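Local coordinates for protein branched-chain-amino-acid aminotransferase (Pseudomonas aeruginosa, PDB 6NST) that probably catalyses the pyridoxal-phosphate-dependent transfer of the amino group of leucine, isoleucine or valine to 2-oxoglutarate, at residues 53-58 with 220-224; 97-103 with 119-125; 207-213 with 235-241. The protein carries 1 engineered substitution. All blocks are in the same frame, centred on the assembly; numbering follows the deposited sequence.

Interaction 1: 53-58 with 220-224. With SO4 (sulfate ion), chain G.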
# COMPACT_ATOMS: atom_id res chain seq x y z
N PHE A 53 11.69 23.50 -30.43
CA PHE A 53 12.32 22.20 -30.24
C PHE A 53 11.24 21.13 -30.04
O PHE A 53 10.47 21.20 -29.08
CB PHE A 53 13.28 22.22 -29.06
CG PHE A 53 13.98 20.92 -28.83
CD1 PHE A 53 14.93 20.47 -29.74
CD2 PHE A 53 13.70 20.14 -27.72
CE1 PHE A 53 15.58 19.27 -29.54
CE2 PHE A 53 14.35 18.94 -27.52
CZ PHE A 53 15.29 18.50 -28.43
N ARG A 54 11.21 20.15 -30.94
CA ARG A 54 10.27 19.04 -30.91
C ARG A 54 8.83 19.54 -30.77
O ARG A 54 8.12 19.22 -29.81
CB ARG A 54 10.63 18.05 -29.80
CG ARG A 54 12.06 17.54 -29.90
CD ARG A 54 12.23 16.22 -29.16
NE ARG A 54 11.51 15.13 -29.81
CZ ARG A 54 11.58 13.86 -29.43
NH1 ARG A 54 12.33 13.51 -28.40
NH2 ARG A 54 10.89 12.94 -30.09
N LEU A 55 8.43 20.35 -31.74
CA LEU A 55 7.06 20.86 -31.77
C LEU A 55 6.06 19.72 -31.86
O LEU A 55 5.02 19.74 -31.19
CB LEU A 55 6.89 21.82 -32.94
CG LEU A 55 5.47 22.35 -33.17
CD1 LEU A 55 4.96 23.06 -31.92
CD2 LEU A 55 5.42 23.28 -34.37
N GLN A 56 6.35 18.71 -32.68
CA GLN A 56 5.41 17.62 -32.89
C GLN A 56 5.19 16.80 -31.62
O GLN A 56 4.06 16.43 -31.30
CB GLN A 56 5.90 16.72 -34.04
CG GLN A 56 5.03 15.50 -34.31
CD GLN A 56 3.71 15.84 -34.97
OE1 GLN A 56 3.43 17.00 -35.27
NE2 GLN A 56 2.88 14.82 -35.19
N ALA A 57 6.27 16.51 -30.89
CA ALA A 57 6.15 15.70 -29.68
C ALA A 57 5.32 16.42 -28.61
O ALA A 57 4.57 15.78 -27.87
CB ALA A 57 7.53 15.35 -29.14
N HIS A 58 5.45 17.74 -28.52
CA HIS A 58 4.67 18.48 -27.53
C HIS A 58 3.21 18.59 -27.95
O HIS A 58 2.31 18.53 -27.10
CB HIS A 58 5.30 19.85 -27.30
CG HIS A 58 6.55 19.81 -26.48
ND1 HIS A 58 6.55 19.72 -25.11
CD2 HIS A 58 7.86 19.81 -26.85
CE1 HIS A 58 7.79 19.69 -24.67
NE2 HIS A 58 8.61 19.74 -25.71
N ILE A 220 9.51 14.61 -22.37
CA ILE A 220 10.10 14.70 -23.70
C ILE A 220 11.60 14.95 -23.61
O ILE A 220 12.38 14.39 -24.39
CB ILE A 220 9.38 15.79 -24.53
CG1 ILE A 220 7.94 15.37 -24.80
CG2 ILE A 220 10.12 16.06 -25.83
CD1 ILE A 220 7.15 16.38 -25.60
N THR A 221 12.03 15.78 -22.66
CA THR A 221 13.45 16.01 -22.46
C THR A 221 14.14 14.74 -21.99
O THR A 221 15.28 14.46 -22.38
CB THR A 221 13.68 17.14 -21.46
OG1 THR A 221 12.89 18.27 -21.83
CG2 THR A 221 15.15 17.55 -21.43
N ARG A 222 13.47 13.96 -21.14
CA ARG A 222 13.98 12.65 -20.76
C ARG A 222 14.15 11.76 -21.98
O ARG A 222 15.14 11.04 -22.10
CB ARG A 222 13.05 12.01 -19.74
CG ARG A 222 13.37 10.56 -19.41
CD ARG A 222 12.24 9.94 -18.59
NE ARG A 222 12.58 8.60 -18.14
CZ ARG A 222 12.41 7.49 -18.86
NH1 ARG A 222 11.89 7.57 -20.08
NH2 ARG A 222 12.75 6.32 -18.35
N ASN A 223 13.19 11.81 -22.91
CA ASN A 223 13.27 10.98 -24.11
C ASN A 223 14.42 11.42 -25.01
O ASN A 223 15.06 10.58 -25.65
CB ASN A 223 11.95 11.02 -24.87
CG ASN A 223 11.96 10.16 -26.12
OD1 ASN A 223 12.42 10.59 -27.18
ND2 ASN A 223 11.46 8.94 -26.00
N THR A 224 14.68 12.73 -25.07
CA THR A 224 15.81 13.21 -25.87
C THR A 224 17.14 12.76 -25.27
O THR A 224 18.08 12.44 -26.00
CB THR A 224 15.77 14.73 -25.99
OG1 THR A 224 15.94 15.32 -24.70
CG2 THR A 224 14.45 15.18 -26.57
S SO4 G . 9.31 17.69 -20.17
O1 SO4 G . 8.47 17.01 -21.16
O2 SO4 G . 9.02 19.12 -20.20
O3 SO4 G . 9.03 17.16 -18.84
O4 SO4 G . 10.71 17.47 -20.50
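A methyl group sits almost dead centre on an imidazole here: CD1 of Ile-220 lies 3.4 Å from the centroid of the His-58 ring and 8° off its normal, a close CH-pi contact. Ile-220 gets there with CG1 beside its own backbone N (chi1 -66°) and the chain stretched beyond, which also brings CD1 to 3.7 Å from CB of Ala-57. Its other branch, CG2, rests 3.9 Å from CD of Arg-54. That arginine, at the N-cap of helix 55-68, runs its CG over the face of the Phe-53 ring and then gives a nearly straight hydrogen bond, 3.2 Å from NH1 to OD1 of Asn-223. The amide oxygen lies in the guanidinium plane, but NH1 is tilted from the amide's own plane by 26°. At the same guanidinium edge comes CG2 of Thr-224, which also meets the edge of the Phe-53 ring, 3.9 Å from CE2. The first turn of helix 220-231 holds a sulfate: Ile-220 N binds O1 at 2.9 Å, while Thr-221 OG1 lies 2.7 Å from O4, which the Thr-221 backbone N also binds. Thr-257 and Arg-61 add further bonds, and His-58 ND1 is engaged by Glu-39. The sulfate, probably from the crystallisation liquor, sits at a helix N terminus backed by an arginine, which suggests a site suited to phosphate, consistent with the cofactor's phosphate binding here.

Interaction 2: 97-103 with 119-125; sequences YIRPMVF and HVIIAAW
Tyr-97 and Trp-125 close one end of this antiparallel strand pair, the two side chains lying alongside with CD2 of Tyr-97 3.5 Å from CZ2 of Trp-125 and the rings inclined at 41°. Eight backbone hydrogen bonds hold the strands together, the shortest 2.7 Å from His-119 N to Phe-103 O. The face of Ile-98, Pro-100 and Val-102 is buried and tightly packed; CG2 of Ile-98 comes within 3.6 Å of CG2 of Ile-122, and helix 77-89 packs over both. Tyr-97, Trp-125 and His-119, at the ends, are partly exposed. What is loose at the Phe-103 end is the ring overlap alone: the Phe-103 and His-119 rings are near parallel but slid apart, 5.5 Å between centroids, while CB of His-119 sits over the Phe-103 face. On the same side as these rings, Arg-99 donates from NH2 to OH of Tyr-97 at 3.0 Å, the oxygen in the guanidinium plane. Its stronger partner is Tyr-33 of the second subunit, with His-32 of that subunit bonded to NH1. One guanidinium thus ties the strand to the subunit interface and helps to orient Tyr-97, whose side chain lies near Lys-160, the probable attachment point of pyridoxal phosphate.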
# COMPACT_ATOMS: atom_id res chain seq x y z
N TYR A 97 9.48 30.63 -24.00
CA TYR A 97 8.75 29.50 -23.42
C TYR A 97 7.30 29.61 -23.86
O TYR A 97 6.70 30.69 -23.75
CB TYR A 97 8.86 29.50 -21.90
CG TYR A 97 8.10 28.39 -21.21
CD1 TYR A 97 8.71 27.18 -20.92
CD2 TYR A 97 6.78 28.56 -20.82
CE1 TYR A 97 8.02 26.16 -20.29
CE2 TYR A 97 6.08 27.56 -20.18
CZ TYR A 97 6.71 26.36 -19.92
OH TYR A 97 6.01 25.35 -19.28
N ILE A 98 6.75 28.52 -24.38
CA ILE A 98 5.41 28.50 -24.93
C ILE A 98 4.51 27.69 -24.01
O ILE A 98 4.91 26.62 -23.54
CB ILE A 98 5.39 27.93 -26.36
CG1 ILE A 98 6.65 28.35 -27.11
CG2 ILE A 98 4.15 28.41 -27.10
CD1 ILE A 98 6.86 27.62 -28.41
N ARG A 99 3.31 28.20 -23.76
CA ARG A 99 2.32 27.55 -22.90
C ARG A 99 1.06 27.30 -23.72
O ARG A 99 0.13 28.12 -23.72
CB ARG A 99 2.03 28.39 -21.66
CG ARG A 99 0.93 27.84 -20.76
CD ARG A 99 1.16 26.39 -20.40
NE ARG A 99 2.38 26.21 -19.61
CZ ARG A 99 2.41 26.26 -18.28
NH1 ARG A 99 1.31 26.49 -17.60
NH2 ARG A 99 3.56 26.08 -17.65
N PRO A 100 1.00 26.18 -24.44
CA PRO A 100 -0.28 25.74 -25.00
C PRO A 100 -1.13 25.16 -23.88
O PRO A 100 -0.64 24.37 -23.06
CB PRO A 100 0.11 24.68 -26.03
CG PRO A 100 1.61 24.78 -26.18
CD PRO A 100 2.11 25.31 -24.87
N MET A 101 -2.40 25.56 -23.82
CA MET A 101 -3.25 25.15 -22.72
C MET A 101 -4.68 24.96 -23.22
O MET A 101 -5.23 25.84 -23.88
CB MET A 101 -3.20 26.18 -21.58
CG MET A 101 -3.68 25.65 -20.24
SD MET A 101 -5.44 25.92 -19.96
CE MET A 101 -5.44 27.67 -19.55
N VAL A 102 -5.25 23.80 -22.89
CA VAL A 102 -6.61 23.43 -23.27
C VAL A 102 -7.45 23.40 -22.00
O VAL A 102 -7.06 22.78 -21.01
CB VAL A 102 -6.63 22.06 -23.97
CG1 VAL A 102 -8.04 21.63 -24.28
CG2 VAL A 102 -5.78 22.10 -25.24
N PHE A 103 -8.60 24.08 -22.03
CA PHE A 103 -9.41 24.20 -20.82
C PHE A 103 -10.89 24.29 -21.17
O PHE A 103 -11.26 24.75 -22.25
CB PHE A 103 -8.99 25.41 -19.97
CG PHE A 103 -9.24 26.74 -20.62
CD1 PHE A 103 -10.38 27.47 -20.33
CD2 PHE A 103 -8.32 27.29 -21.50
CE1 PHE A 103 -10.61 28.70 -20.91
CE2 PHE A 103 -8.54 28.52 -22.09
CZ PHE A 103 -9.69 29.23 -21.79
N HIS A 119 -11.84 25.43 -24.84
CA HIS A 119 -11.08 26.57 -25.34
C HIS A 119 -9.60 26.24 -25.34
O HIS A 119 -9.13 25.41 -24.56
CB HIS A 119 -11.33 27.82 -24.48
CG HIS A 119 -12.77 28.23 -24.42
ND1 HIS A 119 -13.24 29.37 -25.05
CD2 HIS A 119 -13.84 27.66 -23.82
CE1 HIS A 119 -14.54 29.48 -24.83
NE2 HIS A 119 -14.93 28.46 -24.09
N VAL A 120 -8.85 26.89 -26.24
CA VAL A 120 -7.42 26.66 -26.39
C VAL A 120 -6.72 28.01 -26.45
O VAL A 120 -7.14 28.90 -27.19
CB VAL A 120 -7.10 25.83 -27.65
CG1 VAL A 120 -5.60 25.62 -27.78
CG2 VAL A 120 -7.83 24.50 -27.62
N ILE A 121 -5.64 28.16 -25.67
CA ILE A 121 -4.82 29.36 -25.71
C ILE A 121 -3.36 28.96 -25.82
O ILE A 121 -2.93 27.94 -25.28
CB ILE A 121 -5.03 30.27 -24.47
CG1 ILE A 121 -4.80 29.48 -23.17
CG2 ILE A 121 -6.40 30.90 -24.50
CD1 ILE A 121 -3.45 29.75 -22.52
N ILE A 122 -2.59 29.76 -26.56
CA ILE A 122 -1.17 29.52 -26.72
C ILE A 122 -0.42 30.83 -26.51
O ILE A 122 -0.40 31.69 -27.40
CB ILE A 122 -0.82 28.91 -28.09
CG1 ILE A 122 -1.64 27.64 -28.33
CG2 ILE A 122 0.67 28.61 -28.18
CD1 ILE A 122 -1.42 27.00 -29.67
N ALA A 123 0.19 30.99 -25.34
CA ALA A 123 0.93 32.19 -24.98
C ALA A 123 2.43 31.91 -25.01
O ALA A 123 2.87 30.82 -24.61
CB ALA A 123 0.51 32.69 -23.60
N ALA A 124 3.20 32.89 -25.47
CA ALA A 124 4.64 32.77 -25.57
C ALA A 124 5.29 34.04 -25.04
O ALA A 124 4.89 35.14 -25.42
CB ALA A 124 5.09 32.50 -27.01
N TRP A 125 6.29 33.88 -24.18
CA TRP A 125 7.01 35.01 -23.61
C TRP A 125 8.50 34.68 -23.59
O TRP A 125 8.90 33.52 -23.59
CB TRP A 125 6.51 35.35 -22.20
CG TRP A 125 6.53 34.19 -21.25
CD1 TRP A 125 7.57 33.80 -20.46
CD2 TRP A 125 5.46 33.28 -20.99
NE1 TRP A 125 7.22 32.70 -19.73
CE2 TRP A 125 5.93 32.36 -20.03
CE3 TRP A 125 4.15 33.15 -21.47
CZ2 TRP A 125 5.13 31.32 -19.54
CZ3 TRP A 125 3.37 32.12 -20.98
CH2 TRP A 125 3.86 31.22 -20.03

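Interaction 3: 207-213 with 235-241; sequences VIYTPEV and KLVEKRI
Glu-212 lays its whole side chain along the backbone of residues 238-240. Its CB opens the contact 4.1 Å from CB of Glu-238. An unusual first torsion, chi1 12° and so close to eclipsed, swings CG onto the next peptide, 3.6 Å from the carbonyl carbon of Lys-239. CD continues over the same residue, with CA of Lys-239 at 3.9 Å. At the tip the two oxygens part: OE1 turns back toward O of Glu-238 and CA of Lys-239 without bonding, while OE2 touches the aliphatic part of Arg-240, 3.4 Å from its CG. The charges themselves stay apart, OE2 of Glu-212 being 4.8 Å from NE of Arg-240, and the guanidinium runs on to a salt bridge with Glu-189 of the third subunit. Earlier in both segments the chain forms parallel strands, 23° apart in direction, with helix 220-231 connecting them: a beta-alpha-beta crossover, in which the helix packs on the face carrying Ile-208 and Leu-236. There CG2 of Ile-208 meets CD1 of Leu-236 at 3.7 Å. The bonds between the strands follow the parallel pattern, Ile-208 giving its N-H to Lys-235 and taking that of Val-237 on its carbonyl, and Thr-210 doing likewise with Val-237 and Lys-239. On the other face the Tyr-209 ring stands beside Val-237, its CD2 3.6 Å from CB of the valine, and CE of Lys-239 comes in obliquely to the same two ring atoms, CD2 and CE2. The ammonium of Lys-239 reaches Glu-245. Further along, CD1 of Ile-241 packs against the backbone where Thr-210 joins Pro-211, lying 3.6 Å from the carbonyl carbon of Thr-210 and against CD of the proline ring.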
# COMPACT_ATOMS: atom_id res chain seq x y z
N VAL A 207 27.58 4.42 -15.92
CA VAL A 207 26.30 3.94 -16.42
C VAL A 207 25.20 4.89 -15.95
O VAL A 207 25.21 5.33 -14.79
CB VAL A 207 26.02 2.49 -15.95
CG1 VAL A 207 24.70 1.99 -16.52
CG2 VAL A 207 27.16 1.58 -16.36
N ILE A 208 24.28 5.21 -16.84
CA ILE A 208 23.17 6.10 -16.53
C ILE A 208 22.00 5.28 -16.01
O ILE A 208 21.61 4.28 -16.63
CB ILE A 208 22.77 6.93 -17.76
CG1 ILE A 208 23.97 7.67 -18.33
CG2 ILE A 208 21.65 7.90 -17.40
CD1 ILE A 208 23.71 8.35 -19.65
N TYR A 209 21.44 5.69 -14.88
CA TYR A 209 20.24 5.09 -14.33
C TYR A 209 19.16 6.16 -14.22
O TYR A 209 19.45 7.32 -13.93
CB TYR A 209 20.49 4.46 -12.96
CG TYR A 209 21.53 3.36 -12.98
CD1 TYR A 209 22.88 3.65 -12.79
CD2 TYR A 209 21.17 2.03 -13.19
CE1 TYR A 209 23.83 2.65 -12.81
CE2 TYR A 209 22.11 1.02 -13.20
CZ TYR A 209 23.45 1.34 -13.02
OH TYR A 209 24.40 0.34 -13.03
N THR A 210 17.92 5.76 -14.47
CA THR A 210 16.78 6.67 -14.36
C THR A 210 15.55 5.84 -14.04
O THR A 210 15.47 4.67 -14.44
CB THR A 210 16.58 7.47 -15.66
OG1 THR A 210 15.53 8.43 -15.48
CG2 THR A 210 16.22 6.55 -16.82
N PRO A 211 14.60 6.40 -13.28
CA PRO A 211 13.38 5.64 -12.98
C PRO A 211 12.63 5.28 -14.25
O PRO A 211 12.50 6.08 -15.17
CB PRO A 211 12.57 6.61 -12.11
CG PRO A 211 13.59 7.53 -11.52
CD PRO A 211 14.65 7.69 -12.58
N GLU A 212 12.16 4.03 -14.30
CA GLU A 212 11.36 3.59 -15.43
C GLU A 212 10.07 4.38 -15.51
O GLU A 212 9.55 4.88 -14.50
CB GLU A 212 11.06 2.09 -15.30
CG GLU A 212 11.41 1.52 -13.93
CD GLU A 212 11.05 0.06 -13.79
OE1 GLU A 212 11.44 -0.74 -14.67
OE2 GLU A 212 10.38 -0.30 -12.80
N VAL A 213 9.54 4.52 -16.73
CA VAL A 213 8.31 5.27 -16.96
C VAL A 213 7.18 4.59 -16.21
O VAL A 213 6.33 3.92 -16.81
CB VAL A 213 8.00 5.39 -18.46
CG1 VAL A 213 6.97 6.48 -18.71
CG2 VAL A 213 9.28 5.66 -19.25
N LYS A 235 25.74 3.63 -21.69
CA LYS A 235 24.80 2.61 -21.26
C LYS A 235 23.77 3.22 -20.32
O LYS A 235 24.14 3.93 -19.38
CB LYS A 235 25.53 1.45 -20.58
CG LYS A 235 24.61 0.34 -20.11
CD LYS A 235 25.38 -0.75 -19.39
CE LYS A 235 24.45 -1.85 -18.90
NZ LYS A 235 25.18 -2.92 -18.16
N LEU A 236 22.50 2.96 -20.58
CA LEU A 236 21.41 3.54 -19.80
C LEU A 236 20.48 2.43 -19.33
O LEU A 236 20.08 1.57 -20.13
CB LEU A 236 20.64 4.58 -20.62
CG LEU A 236 19.78 5.57 -19.84
CD1 LEU A 236 19.84 6.95 -20.48
CD2 LEU A 236 18.34 5.09 -19.74
N VAL A 237 20.14 2.45 -18.04
CA VAL A 237 19.31 1.42 -17.42
C VAL A 237 18.10 2.09 -16.78
O VAL A 237 18.25 3.05 -16.02
CB VAL A 237 20.11 0.62 -16.37
CG1 VAL A 237 19.22 -0.43 -15.72
CG2 VAL A 237 21.34 -0.01 -17.00
N GLU A 238 16.92 1.58 -17.09
CA GLU A 238 15.68 2.00 -16.45
C GLU A 238 15.31 0.96 -15.39
O GLU A 238 15.14 -0.22 -15.71
CB GLU A 238 14.55 2.15 -17.47
CG GLU A 238 14.75 3.26 -18.47
CD GLU A 238 13.69 3.28 -19.55
OE1 GLU A 238 13.38 2.20 -20.09
OE2 GLU A 238 13.15 4.37 -19.84
N LYS A 239 15.20 1.40 -14.14
CA LYS A 239 14.89 0.49 -13.05
C LYS A 239 14.37 1.30 -11.87
O LYS A 239 14.37 2.54 -11.89
CB LYS A 239 16.10 -0.35 -12.66
CG LYS A 239 17.23 0.42 -11.99
CD LYS A 239 18.38 -0.52 -11.64
CE LYS A 239 19.38 0.14 -10.71
NZ LYS A 239 18.76 0.46 -9.40
N ARG A 240 13.92 0.59 -10.84
CA ARG A 240 13.47 1.25 -9.62
C ARG A 240 14.68 1.74 -8.84
O ARG A 240 15.63 0.99 -8.60
CB ARG A 240 12.63 0.29 -8.78
CG ARG A 240 11.50 -0.37 -9.54
CD ARG A 240 10.79 -1.40 -8.69
NE ARG A 240 9.60 -0.86 -8.05
CZ ARG A 240 8.86 -1.53 -7.17
NH1 ARG A 240 9.20 -2.76 -6.82
NH2 ARG A 240 7.79 -0.96 -6.63
N ILE A 241 14.64 3.01 -8.44
CA ILE A 241 15.75 3.67 -7.77
C ILE A 241 15.27 4.10 -6.39
O ILE A 241 14.22 4.74 -6.26
CB ILE A 241 16.25 4.88 -8.57
CG1 ILE A 241 16.81 4.44 -9.92
CG2 ILE A 241 17.31 5.65 -7.78
CD1 ILE A 241 17.22 5.59 -10.81

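How the interactions relate
From the N terminus the chain first passes 53-58, whose partner comes only 162 residues later, so interaction 1 closes a long loop and brings helix 55-68 against helix 220-231. Interaction 2 opens and closes within that loop, pairing neighbouring strands of the seven-stranded antiparallel sheet; it comes about 6 Å from interaction 1 at the nearest atoms. Interaction 3 starts inside the loop and ends beyond it, so the two cross: its strands 207-210 and 235-238 flank helix 220-231 in sequence. Arg-222 joins them directly through a salt bridge from NH2 to OE2 of Glu-238. Interactions 2 and 3, with centres about 32 Å apart, belong to separate sheets.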